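Local coordinates for archaeal flagellar ATP-binding protein FlaH (Methanocaldococcus jannaschii DSM 2661, PDB 4WIA) that probably binds and hydrolyses ATP, with magnesium at its nucleotide site, as a component of the archaellum, the archaeal motility apparatus, at residues Asp17-Gly22 / Ile225-Ala230; Thr38-Leu43 / Ile160-Pro165; Leu43-Ala48 / Lys72-Leu77; Thr186-Phe189 / Asp194-Asn197. All coordinates share one frame; numbering follows the deposited sequence.

Contact 2 is the buried centre of this P-loop fold: the phosphate-binding loop and the start of helix 40-53 meet the end of strand 158-163, with two sulfates between charged and polar groups. Contact 3 is buried too and uses the same helix a little further on, sharing L43 with contact 2, but it joins helix to helix through an amide pair and a selenium atom. Contacts 1 and 4 lie at the surface, one an arginine reaching from helix 16-19 to the end of strand 224-227, the other a strand-to-strand pairing; the salt bridge of E228 with K196 ties them together. N197 and T186 of contact 4 hydrogen-bond to T38 of contact 2.

Contact 1: Asp17-Gly22 / Ile225-Ala230. With SO4 (sulfate ion), chain H.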
loop_
_atom_site.group_PDB
_atom_site.type_symbol
_atom_site.label_atom_id
_atom_site.label_comp_id
_atom_site.label_asym_id
_atom_site.label_seq_id
_atom_site.Cartn_x
_atom_site.Cartn_y
_atom_site.Cartn_z
ATOM N N ASP A 17 -2.662 -5.534 -13.685
ATOM C CA ASP A 17 -2.781 -6.675 -12.791
ATOM C C ASP A 17 -3.861 -7.645 -13.190
ATOM O O ASP A 17 -3.678 -8.851 -13.056
ATOM C CB ASP A 17 -3.032 -6.241 -11.337
ATOM C CG ASP A 17 -4.319 -5.515 -11.170
ATOM O OD1 ASP A 17 -4.503 -4.473 -11.800
ATOM O OD2 ASP A 17 -5.207 -5.999 -10.459
ATOM N N LYS A 18 -5.010 -7.159 -13.663
ATOM C CA LYS A 18 -6.080 -8.063 -14.070
ATOM C C LYS A 18 -5.685 -8.776 -15.338
ATOM O O LYS A 18 -6.002 -9.918 -15.520
ATOM C CB LYS A 18 -7.415 -7.346 -14.339
ATOM C CG LYS A 18 -7.966 -6.539 -13.175
ATOM C CD LYS A 18 -8.001 -7.354 -11.876
ATOM C CE LYS A 18 -8.709 -6.588 -10.728
ATOM N NZ LYS A 18 -7.943 -5.326 -10.493
ATOM N N ARG A 19 -5.038 -8.087 -16.239
ATOM C CA ARG A 19 -4.766 -8.669 -17.535
ATOM C C ARG A 19 -3.673 -9.682 -17.560
ATOM O O ARG A 19 -3.593 -10.442 -18.504
ATOM C CB ARG A 19 -4.400 -7.572 -18.488
ATOM C CG ARG A 19 -5.513 -6.576 -18.570
ATOM C CD ARG A 19 -5.062 -5.474 -19.442
ATOM N NE ARG A 19 -6.086 -4.448 -19.376
ATOM C CZ ARG A 19 -7.166 -4.397 -20.113
ATOM N NH1 ARG A 19 -7.453 -5.326 -21.006
ATOM N NH2 ARG A 19 -7.988 -3.413 -19.919
ATOM N N ILE A 20 -2.820 -9.678 -16.538
ATOM C CA ILE A 20 -1.829 -10.751 -16.360
ATOM C C ILE A 20 -2.315 -11.801 -15.350
ATOM O O ILE A 20 -1.570 -12.730 -15.006
ATOM C CB ILE A 20 -0.508 -10.231 -15.917
ATOM C CG1 ILE A 20 -0.598 -9.592 -14.542
ATOM C CG2 ILE A 20 0.020 -9.272 -16.960
ATOM C CD1 ILE A 20 0.781 -9.266 -14.012
ATOM N N GLY A 21 -3.606 -11.735 -15.003
ATOM C CA GLY A 21 -4.291 -12.809 -14.255
ATOM C C GLY A 21 -4.197 -12.627 -12.769
ATOM O O GLY A 21 -4.508 -13.555 -12.052
ATOM N N GLY A 22 -3.818 -11.430 -12.306
ATOM C CA GLY A 22 -3.782 -11.116 -10.872
ATOM C C GLY A 22 -2.462 -10.597 -10.369
ATOM O O GLY A 22 -2.415 -9.888 -9.373
ATOM N N ILE A 225 2.439 3.651 -18.973
ATOM C CA ILE A 225 1.654 2.762 -19.758
ATOM C C ILE A 225 0.182 3.179 -19.581
ATOM O O ILE A 225 -0.341 3.133 -18.470
ATOM C CB ILE A 225 1.828 1.318 -19.217
ATOM C CG1 ILE A 225 3.139 0.714 -19.591
ATOM C CG2 ILE A 225 0.820 0.352 -19.787
ATOM C CD1 ILE A 225 4.256 1.483 -19.009
ATOM N N ALA A 226 -0.445 3.566 -20.689
ATOM C CA ALA A 226 -1.897 3.699 -20.777
ATOM C C ALA A 226 -2.371 2.449 -21.513
ATOM O O ALA A 226 -2.123 2.317 -22.698
ATOM C CB ALA A 226 -2.265 4.933 -21.543
ATOM N N VAL A 227 -3.006 1.529 -20.794
ATOM C CA VAL A 227 -3.522 0.289 -21.380
ATOM C C VAL A 227 -4.853 0.546 -22.051
ATOM O O VAL A 227 -5.739 1.145 -21.491
ATOM C CB VAL A 227 -3.739 -0.760 -20.296
ATOM C CG1 VAL A 227 -4.099 -2.082 -20.928
ATOM C CG2 VAL A 227 -2.471 -0.912 -19.494
ATOM N N GLU A 228 -4.976 0.152 -23.297
ATOM C CA GLU A 228 -6.218 0.330 -24.019
ATOM C C GLU A 228 -7.254 -0.581 -23.408
ATOM O O GLU A 228 -6.980 -1.737 -23.193
ATOM C CB GLU A 228 -5.993 -0.154 -25.421
ATOM C CG GLU A 228 -7.082 0.178 -26.386
ATOM C CD GLU A 228 -6.482 0.501 -27.734
ATOM O OE1 GLU A 228 -6.900 -0.144 -28.728
ATOM O OE2 GLU A 228 -5.558 1.378 -27.748
ATOM N N ILE A 229 -8.402 -0.048 -23.046
ATOM C CA ILE A 229 -9.458 -0.888 -22.513
ATOM C C ILE A 229 -10.026 -1.726 -23.697
ATOM O O ILE A 229 -10.547 -1.176 -24.659
ATOM C CB ILE A 229 -10.576 -0.065 -21.806
ATOM C CG1 ILE A 229 -10.017 1.027 -20.893
ATOM C CG2 ILE A 229 -11.512 -0.957 -20.993
ATOM C CD1 ILE A 229 -9.479 0.549 -19.566
ATOM N N ALA A 230 -9.905 -3.050 -23.622
ATOM C CA ALA A 230 -10.233 -3.930 -24.754
ATOM C C ALA A 230 -11.740 -4.046 -24.913
ATOM O O ALA A 230 -12.260 -3.814 -26.011
ATOM C CB ALA A 230 -9.570 -5.314 -24.598
HETATM S S SO4 H . -11.459 -5.066 -20.969
HETATM O O1 SO4 H . -12.780 -4.576 -21.395
HETATM O O2 SO4 H . -11.530 -6.458 -20.347
HETATM O O3 SO4 H . -10.609 -5.029 -22.173
HETATM O O4 SO4 H . -11.004 -4.038 -20.002
#
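R19, the last residue of helix 16-19, faces V227 at the end of strand 224-227, and their CA atoms stand 9.8 Å apart, a gap that the long R19 side chain spans. Just past R19 the chain leaves the helix in a Schellman motif: G22 N bonds to D17 O, G21 N bonds to K18 O, and G21 takes the positive phi. On the other segment the strand gives way at E228 to a loop. R19 crosses the gap with CG anti to its carbonyl carbon (chi1 -58°) and the rest of the chain extended as far as NE. V227 comes from the opposite direction and lays CG1 over one face of the guanidinium, 3.5 Å from R19 NE; the carbonyl O of E228 covers the same group 3.8 Å from R19 NH2. The stronger polar grip comes from outside, where D15 forms a salt bridge with NE. Toward A230, R19 NH2 gives a weak, bent bond of 3.1 Å to O4 of a sulfate, probably from the crystallisation liquor. A second bond from R19 NH1 to its O3 is doubtful, because that oxygen sits too close to A230. R19 thus places helix 16-19 beside the end of strand 224-227, and its backbone is tied to Q212. Strand 214-220 pairs with strand 224-227, which I225 links to helix 40-53 by packing on V42 and R46.

Contact 2: Thr38-Leu43 / Ile160-Pro165; sequences TGKSVL and ICTVNP. With SO4 (sulfate ion), chain E; SO4 (sulfate ion), chain F.
K40 reaches T162 and V163 by starting with CG anti to its carbonyl carbon (chi1 -55°) and then folding at its outer end, where chi3 (-65°) and chi4 (-60°) curl the amine back toward the loop. Its aliphatic part crosses T162 at a slant: K40 CB lies 3.8 Å from T162 CG2, while K40 CD rests 3.6 Å from V163 O. The curl sets K40 NZ between two sulfates, 3.1 Å from O1 of the first and so close to O1 of the second that the exact length is doubtful, with G34 O as a further partner. The first sulfate sits in the nest of backbone amides expected of a Walker A loop: K40 N meets its O1 at 3.0 Å and S41 N its O3 at 2.7 Å, both nearly straight, with G39 helping. N164 holds the second from the strand side, ND2 to O3 at 2.9 Å. Both ions are probably crystallisation sulfates, and the first is consistent with a phosphate position of ATP. Cutting K40 back to an alanine is likely to leave the two anions without the charge between them and V163 O without its CD neighbour. Around the site, strand 158-163 lies between strands 29-33 and 123-127; D127, at the end of the latter, bonds to both S41 OG and T162 OG1, while helix 40-53 sets C44 against T162 and helix 129-134 packs on V163.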
loop_
_atom_site.group_PDB
_atom_site.type_symbol
_atom_site.label_atom_id
_atom_site.label_comp_id
_atom_site.label_asym_id
_atom_site.label_seq_id
_atom_site.Cartn_x
_atom_site.Cartn_y
_atom_site.Cartn_z
ATOM N N THR A 38 9.943 -0.923 -29.307
ATOM C CA THR A 38 8.680 -1.601 -29.217
ATOM C C THR A 38 8.123 -1.590 -27.784
ATOM O O THR A 38 7.073 -2.184 -27.522
ATOM C CB THR A 38 8.750 -3.020 -29.824
ATOM O OG1 THR A 38 9.579 -3.890 -29.039
ATOM C CG2 THR A 38 9.277 -2.961 -31.246
ATOM N N GLY A 39 8.805 -0.918 -26.856
ATOM C CA GLY A 39 8.257 -0.727 -25.514
ATOM C C GLY A 39 8.736 -1.661 -24.425
ATOM O O GLY A 39 8.158 -1.703 -23.345
ATOM N N LYS A 40 9.817 -2.392 -24.654
ATOM C CA LYS A 40 10.269 -3.396 -23.682
ATOM C C LYS A 40 10.679 -2.771 -22.370
ATOM O O LYS A 40 10.337 -3.246 -21.290
ATOM C CB LYS A 40 11.469 -4.197 -24.258
ATOM C CG LYS A 40 11.208 -4.861 -25.613
ATOM C CD LYS A 40 12.353 -5.803 -26.045
ATOM C CE LYS A 40 13.664 -5.092 -26.304
ATOM N NZ LYS A 40 13.537 -4.094 -27.386
ATOM N N SER A 41 11.465 -1.712 -22.479
ATOM C CA SER A 41 11.980 -1.011 -21.327
ATOM C C SER A 41 10.860 -0.395 -20.498
ATOM O O SER A 41 10.776 -0.576 -19.294
ATOM C CB SER A 41 12.958 0.103 -21.801
ATOM O OG SER A 41 14.221 -0.448 -22.181
ATOM N N VAL A 42 9.968 0.308 -21.146
ATOM C CA VAL A 42 8.826 0.911 -20.404
ATOM C C VAL A 42 7.991 -0.137 -19.674
ATOM O O VAL A 42 7.570 0.051 -18.556
ATOM C CB VAL A 42 7.949 1.755 -21.327
ATOM C CG1 VAL A 42 6.682 2.146 -20.622
ATOM C CG2 VAL A 42 8.691 3.003 -21.745
ATOM N N LEU A 43 7.858 -1.309 -20.277
ATOM C CA LEU A 43 7.149 -2.390 -19.629
ATOM C C LEU A 43 7.872 -2.854 -18.407
ATOM O O LEU A 43 7.233 -3.104 -17.385
ATOM C CB LEU A 43 7.022 -3.535 -20.590
ATOM C CG LEU A 43 5.931 -4.543 -20.363
ATOM C CD1 LEU A 43 4.557 -3.873 -20.297
ATOM C CD2 LEU A 43 5.962 -5.581 -21.477
ATOM N N ILE A 160 13.421 -10.901 -14.957
ATOM C CA ILE A 160 12.824 -10.356 -16.125
ATOM C C ILE A 160 13.946 -9.873 -17.021
ATOM O O ILE A 160 14.701 -9.040 -16.584
ATOM C CB ILE A 160 11.903 -9.128 -15.735
ATOM C CG1 ILE A 160 10.857 -9.539 -14.706
ATOM C CG2 ILE A 160 11.224 -8.582 -16.963
ATOM C CD1 ILE A 160 9.952 -8.409 -14.187
ATOM N N CYS A 161 13.995 -10.326 -18.281
ATOM C CA CYS A 161 14.971 -9.842 -19.243
ATOM C C CYS A 161 14.318 -9.318 -20.502
ATOM O O CYS A 161 13.308 -9.835 -20.969
ATOM C CB CYS A 161 15.889 -10.952 -19.694
ATOM S SG CYS A 161 16.722 -11.928 -18.427
ATOM N N THR A 162 14.935 -8.311 -21.101
ATOM C CA THR A 162 14.574 -7.946 -22.453
ATOM C C THR A 162 15.587 -8.528 -23.459
ATOM O O THR A 162 16.770 -8.613 -23.181
ATOM C CB THR A 162 14.474 -6.441 -22.613
ATOM O OG1 THR A 162 15.761 -5.863 -22.473
ATOM C CG2 THR A 162 13.546 -5.844 -21.525
ATOM N N VAL A 163 15.075 -8.842 -24.639
ATOM C CA VAL A 163 15.835 -9.407 -25.695
ATOM C C VAL A 163 15.506 -8.670 -26.987
ATOM O O VAL A 163 14.326 -8.566 -27.356
ATOM C CB VAL A 163 15.407 -10.865 -25.862
ATOM C CG1 VAL A 163 15.981 -11.462 -27.155
ATOM C CG2 VAL A 163 15.808 -11.686 -24.657
ATOM N N ASN A 164 16.520 -8.139 -27.661
ATOM C CA ASN A 164 16.351 -7.612 -29.004
ATOM C C ASN A 164 16.793 -8.683 -29.975
ATOM O O ASN A 164 17.961 -9.020 -30.021
ATOM C CB ASN A 164 17.163 -6.336 -29.183
ATOM C CG ASN A 164 17.079 -5.769 -30.605
ATOM O OD1 ASN A 164 16.652 -6.430 -31.555
ATOM N ND2 ASN A 164 17.499 -4.522 -30.750
ATOM N N PRO A 165 15.863 -9.239 -30.762
ATOM C CA PRO A 165 16.256 -10.398 -31.563
ATOM C C PRO A 165 17.300 -10.088 -32.642
ATOM O O PRO A 165 17.928 -11.015 -33.138
ATOM C CB PRO A 165 14.923 -10.867 -32.195
ATOM C CG PRO A 165 14.039 -9.672 -32.175
ATOM C CD PRO A 165 14.442 -8.899 -30.950
HETATM S S SO4 E . 12.322 -0.567 -26.232
HETATM O O1 SO4 E . 11.653 -1.708 -26.950
HETATM O O2 SO4 E . 11.423 0.580 -26.220
HETATM O O3 SO4 E . 12.612 -0.783 -24.790
HETATM O O4 SO4 E . 13.470 -0.365 -27.113
HETATM S S SO4 F . 16.858 -2.830 -27.359
HETATM O O1 SO4 F . 15.747 -3.341 -28.176
HETATM O O2 SO4 F . 16.871 -1.365 -27.055
HETATM O O3 SO4 F . 18.005 -3.123 -28.260
HETATM O O4 SO4 F . 17.002 -3.520 -26.020
#

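Contact 3: Leu43-Ala48 / Lys72-Leu77; sequences LCQRLA and KQMNSL
Q45 of helix 40-53 is the one residue through which segment 43-48 meets segment 72-77, touching Q73, M74 and L77 in turn. The tight part is its stem. M74, a selenomethionine here, bends at chi2 (-72°) and again at chi3, bringing its selenium in against Q45: M74 SE is 3.6 Å from both CB and CG of Q45, and the terminal CE of M74 lies 3.9 Å from Q45 O. Further out the contact turns polar. The extended Q45 chain carries its amide to that of Q73, the two side chains crossing at about a right angle with amide planes 67° apart. Q73 NE2 donates to Q45 OE1 over 2.8 Å in a nearly straight bond; the acceptor lies in the plane of the Q73 amide, while the donor is tilted a little from the carbonyl plane of Q45. L77 CD1 closes on Q45 OE1 at 3.5 Å.

The outer side is looser: Q73 is partly exposed, whereas Q45, M74 and L77 are buried. Inward, Y79 and I81 pack on M74, while M74 SE and Y60 of strand 58-62 lie against the glutamine. Helix 67-76 is thus fastened to the helix that follows the P-loop by a soft selenium contact plus one directional bond. That bond supplies the buried Q45 oxygen with a donor and probably limits rotation of both amides, and Q45 lies about one turn after S41 and V42, which by similarity bind ATP.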
loop_
_atom_site.group_PDB
_atom_site.type_symbol
_atom_site.label_atom_id
_atom_site.label_comp_id
_atom_site.label_asym_id
_atom_site.label_seq_id
_atom_site.Cartn_x
_atom_site.Cartn_y
_atom_site.Cartn_z
ATOM N N LEU A 43 7.858 -1.309 -20.277
ATOM C CA LEU A 43 7.149 -2.390 -19.629
ATOM C C LEU A 43 7.872 -2.854 -18.407
ATOM O O LEU A 43 7.233 -3.104 -17.385
ATOM C CB LEU A 43 7.022 -3.535 -20.590
ATOM C CG LEU A 43 5.931 -4.543 -20.363
ATOM C CD1 LEU A 43 4.557 -3.873 -20.297
ATOM C CD2 LEU A 43 5.962 -5.581 -21.477
ATOM N N CYS A 44 9.227 -2.950 -18.480
ATOM C CA CYS A 44 10.016 -3.332 -17.296
ATOM C C CYS A 44 9.870 -2.323 -16.226
ATOM O O CYS A 44 9.819 -2.640 -15.064
ATOM C CB CYS A 44 11.538 -3.450 -17.647
ATOM S SG CYS A 44 11.925 -4.873 -18.687
ATOM N N GLN A 45 9.809 -1.067 -16.644
ATOM C CA GLN A 45 9.683 0.077 -15.715
ATOM C C GLN A 45 8.349 0.098 -14.991
ATOM O O GLN A 45 8.321 0.295 -13.780
ATOM C CB GLN A 45 9.930 1.360 -16.481
ATOM C CG GLN A 45 11.392 1.532 -16.778
ATOM C CD GLN A 45 11.700 2.394 -17.981
ATOM O OE1 GLN A 45 10.875 3.183 -18.469
ATOM N NE2 GLN A 45 12.963 2.280 -18.452
ATOM N N ARG A 46 7.263 -0.171 -15.732
ATOM C CA ARG A 46 5.926 -0.309 -15.127
ATOM C C ARG A 46 5.910 -1.466 -14.125
ATOM O O ARG A 46 5.350 -1.349 -13.007
ATOM C CB ARG A 46 4.862 -0.543 -16.199
ATOM C CG ARG A 46 3.545 -1.154 -15.693
ATOM C CD ARG A 46 2.794 -0.183 -14.784
ATOM N NE ARG A 46 1.538 -0.742 -14.275
ATOM C CZ ARG A 46 1.419 -1.557 -13.231
ATOM N NH1 ARG A 46 2.485 -1.987 -12.580
ATOM N NH2 ARG A 46 0.224 -1.944 -12.836
ATOM N N LEU A 47 6.483 -2.590 -14.535
ATOM C CA LEU A 47 6.505 -3.741 -13.610
ATOM C C LEU A 47 7.301 -3.417 -12.363
ATOM O O LEU A 47 6.866 -3.677 -11.244
ATOM C CB LEU A 47 7.063 -4.960 -14.323
ATOM C CG LEU A 47 6.076 -5.490 -15.368
ATOM C CD1 LEU A 47 6.720 -6.548 -16.241
ATOM C CD2 LEU A 47 4.806 -6.051 -14.714
ATOM N N ALA A 48 8.492 -2.819 -12.550
ATOM C CA ALA A 48 9.316 -2.439 -11.417
ATOM C C ALA A 48 8.614 -1.486 -10.474
ATOM O O ALA A 48 8.611 -1.683 -9.270
ATOM C CB ALA A 48 10.630 -1.829 -11.902
ATOM N N LYS A 72 15.246 10.359 -14.535
ATOM C CA LYS A 72 14.466 11.212 -15.384
ATOM C C LYS A 72 13.412 10.414 -16.135
ATOM O O LYS A 72 12.296 10.892 -16.284
ATOM C CB LYS A 72 15.301 11.965 -16.421
ATOM C CG LYS A 72 16.493 12.639 -15.820
ATOM C CD LYS A 72 16.853 13.878 -16.557
ATOM C CE LYS A 72 17.950 13.749 -17.576
ATOM N NZ LYS A 72 18.594 15.087 -17.697
ATOM N N GLN A 73 13.804 9.262 -16.674
ATOM C CA GLN A 73 12.908 8.461 -17.464
ATOM C C GLN A 73 11.735 7.964 -16.594
ATOM O O GLN A 73 10.578 8.112 -16.978
ATOM C CB GLN A 73 13.631 7.278 -18.054
ATOM C CG GLN A 73 12.711 6.139 -18.427
ATOM C CD GLN A 73 11.900 6.416 -19.664
ATOM O OE1 GLN A 73 12.009 7.482 -20.245
ATOM N NE2 GLN A 73 11.098 5.453 -20.099
HETATM N N MSE A 74 12.047 7.507 -15.379
HETATM C CA MSE A 74 11.013 7.146 -14.417
HETATM C C MSE A 74 10.163 8.359 -14.054
HETATM O O MSE A 74 8.939 8.300 -14.032
HETATM C CB MSE A 74 11.573 6.510 -13.161
HETATM C CG MSE A 74 12.262 5.249 -13.539
HETATM SE SE MSE A 74 11.043 3.808 -14.066
HETATM C CE MSE A 74 10.605 3.112 -12.286
ATOM N N ASN A 75 10.762 9.494 -13.814
ATOM C CA ASN A 75 9.981 10.662 -13.483
ATOM C C ASN A 75 9.053 11.083 -14.640
ATOM O O ASN A 75 7.929 11.559 -14.420
ATOM C CB ASN A 75 10.912 11.822 -13.128
ATOM C CG ASN A 75 10.141 13.054 -12.790
ATOM O OD1 ASN A 75 10.101 13.996 -13.565
ATOM N ND2 ASN A 75 9.551 13.068 -11.629
ATOM N N SER A 76 9.531 10.892 -15.869
ATOM C CA SER A 76 8.803 11.323 -17.055
ATOM C C SER A 76 7.515 10.498 -17.202
ATOM O O SER A 76 6.544 10.996 -17.696
ATOM C CB SER A 76 9.629 11.154 -18.322
ATOM O OG SER A 76 9.794 9.767 -18.639
ATOM N N LEU A 77 7.549 9.263 -16.733
ATOM C CA LEU A 77 6.388 8.396 -16.691
ATOM C C LEU A 77 5.569 8.508 -15.400
ATOM O O LEU A 77 4.541 7.811 -15.222
ATOM C CB LEU A 77 6.851 6.944 -16.835
ATOM C CG LEU A 77 7.612 6.711 -18.137
ATOM C CD1 LEU A 77 8.120 5.302 -18.227
ATOM C CD2 LEU A 77 6.799 7.026 -19.372
#

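Contact 4: Thr186-Phe189 / Asp194-Asn197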
loop_
_atom_site.group_PDB
_atom_site.type_symbol
_atom_site.label_atom_id
_atom_site.label_comp_id
_atom_site.label_asym_id
_atom_site.label_seq_id
_atom_site.Cartn_x
_atom_site.Cartn_y
_atom_site.Cartn_z
ATOM N N THR A 186 6.868 -8.030 -28.030
ATOM C CA THR A 186 6.428 -6.660 -28.264
ATOM C C THR A 186 6.624 -6.230 -29.712
ATOM O O THR A 186 7.608 -6.610 -30.322
ATOM C CB THR A 186 7.150 -5.668 -27.351
ATOM O OG1 THR A 186 8.553 -5.791 -27.501
ATOM C CG2 THR A 186 6.809 -5.941 -25.926
ATOM N N GLU A 187 5.661 -5.457 -30.240
ATOM C CA GLU A 187 5.759 -4.798 -31.548
ATOM C C GLU A 187 5.052 -3.445 -31.542
ATOM O O GLU A 187 4.291 -3.116 -30.632
ATOM C CB GLU A 187 5.158 -5.635 -32.689
ATOM C CG GLU A 187 5.889 -6.957 -32.949
ATOM C CD GLU A 187 5.695 -7.609 -34.323
ATOM O OE1 GLU A 187 5.792 -7.023 -35.414
ATOM O OE2 GLU A 187 5.484 -8.816 -34.321
ATOM N N LEU A 188 5.321 -2.679 -32.578
ATOM C CA LEU A 188 4.604 -1.474 -32.840
ATOM C C LEU A 188 3.628 -1.761 -33.954
ATOM O O LEU A 188 3.892 -2.583 -34.814
ATOM C CB LEU A 188 5.536 -0.370 -33.311
ATOM C CG LEU A 188 6.468 0.241 -32.280
ATOM C CD1 LEU A 188 7.294 1.318 -32.989
ATOM C CD2 LEU A 188 5.741 0.831 -31.083
ATOM N N PHE A 189 2.481 -1.099 -33.918
ATOM C CA PHE A 189 1.539 -1.159 -35.021
ATOM C C PHE A 189 0.727 0.114 -34.983
ATOM O O PHE A 189 0.671 0.801 -33.955
ATOM C CB PHE A 189 0.643 -2.398 -34.921
ATOM C CG PHE A 189 -0.437 -2.286 -33.853
ATOM C CD1 PHE A 189 -0.121 -2.311 -32.506
ATOM C CD2 PHE A 189 -1.760 -2.149 -34.217
ATOM C CE1 PHE A 189 -1.097 -2.223 -31.543
ATOM C CE2 PHE A 189 -2.745 -2.042 -33.259
ATOM C CZ PHE A 189 -2.418 -2.080 -31.923
ATOM N N ASP A 194 -2.556 6.065 -35.668
ATOM C CA ASP A 194 -1.916 6.206 -34.383
ATOM C C ASP A 194 -1.000 4.999 -34.167
ATOM O O ASP A 194 -1.322 3.879 -34.533
ATOM C CB ASP A 194 -2.951 6.264 -33.271
ATOM C CG ASP A 194 -3.780 7.521 -33.298
ATOM O OD1 ASP A 194 -3.809 8.203 -34.332
ATOM O OD2 ASP A 194 -4.419 7.824 -32.276
ATOM N N LEU A 195 0.165 5.250 -33.601
ATOM C CA LEU A 195 1.141 4.220 -33.369
ATOM C C LEU A 195 0.999 3.707 -31.938
ATOM O O LEU A 195 0.847 4.483 -31.020
ATOM C CB LEU A 195 2.504 4.809 -33.698
ATOM C CG LEU A 195 3.780 3.966 -33.725
ATOM C CD1 LEU A 195 4.880 4.511 -34.647
ATOM C CD2 LEU A 195 4.280 3.861 -32.301
ATOM N N LYS A 196 0.993 2.386 -31.752
ATOM C CA LYS A 196 0.720 1.778 -30.446
ATOM C C LYS A 196 1.650 0.638 -30.245
ATOM O O LYS A 196 2.212 0.138 -31.210
ATOM C CB LYS A 196 -0.710 1.231 -30.391
ATOM C CG LYS A 196 -1.774 2.341 -30.440
ATOM C CD LYS A 196 -3.182 1.811 -30.138
ATOM C CE LYS A 196 -3.976 1.685 -31.405
ATOM N NZ LYS A 196 -5.266 0.970 -31.204
ATOM N N ASN A 197 1.786 0.207 -28.997
ATOM C CA ASN A 197 2.528 -0.978 -28.683
ATOM C C ASN A 197 1.613 -2.150 -28.477
ATOM O O ASN A 197 0.495 -1.987 -27.997
ATOM C CB ASN A 197 3.290 -0.758 -27.421
ATOM C CG ASN A 197 4.127 0.488 -27.491
ATOM O OD1 ASN A 197 3.592 1.591 -27.476
ATOM N ND2 ASN A 197 5.440 0.326 -27.549
#
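F189 and K196 pair across an antiparallel beta hairpin, the short segments 186-189 and 194-197 running 171° apart in direction. They form the hydrogen-bonded pair: F189 N gives to K196 O at 3.0 Å, and K196 N returns to F189 O at 2.7 Å, that second donor nearly in line with the carbonyl. L188 and N197 make the neighbouring non-hydrogen-bonded pair, with side chains on the other face of the sheet.

The phenyl group of F189 swings over its partner strand because CG sits between the backbone N and the carbonyl carbon (chi1 75°). CB and CG make no close approach to the partner strand; the contacts start at F189 CD1, which lies 3.6 Å from K196 O. F189 CE1 comes next, 3.7 Å from K196 CB, with N197 O at the ring edge. At the far end, F189 CZ is 4.1 Å from K196 CE; the ring crosses the lysine stem obliquely, and V216 of strand 214-220 touches both residues. With the ring of F189 reduced to an alanine methyl, the lysine stem would probably be bared and its chain freer to swing.

On the other face, L188 CD2 lies alongside the asparagine, 3.6 Å from N197 ND2; L188 CD2 also touches L195 CD2 at 3.6 Å. The N197 amide itself is turned to T38 O of the P-loop. Chemically the hairpin therefore presents two different faces: one carries an aromatic brace for K196, which forms a salt bridge with E228 and by similarity binds ATP, and the other lets N197 join the sheet to the phosphate-binding loop.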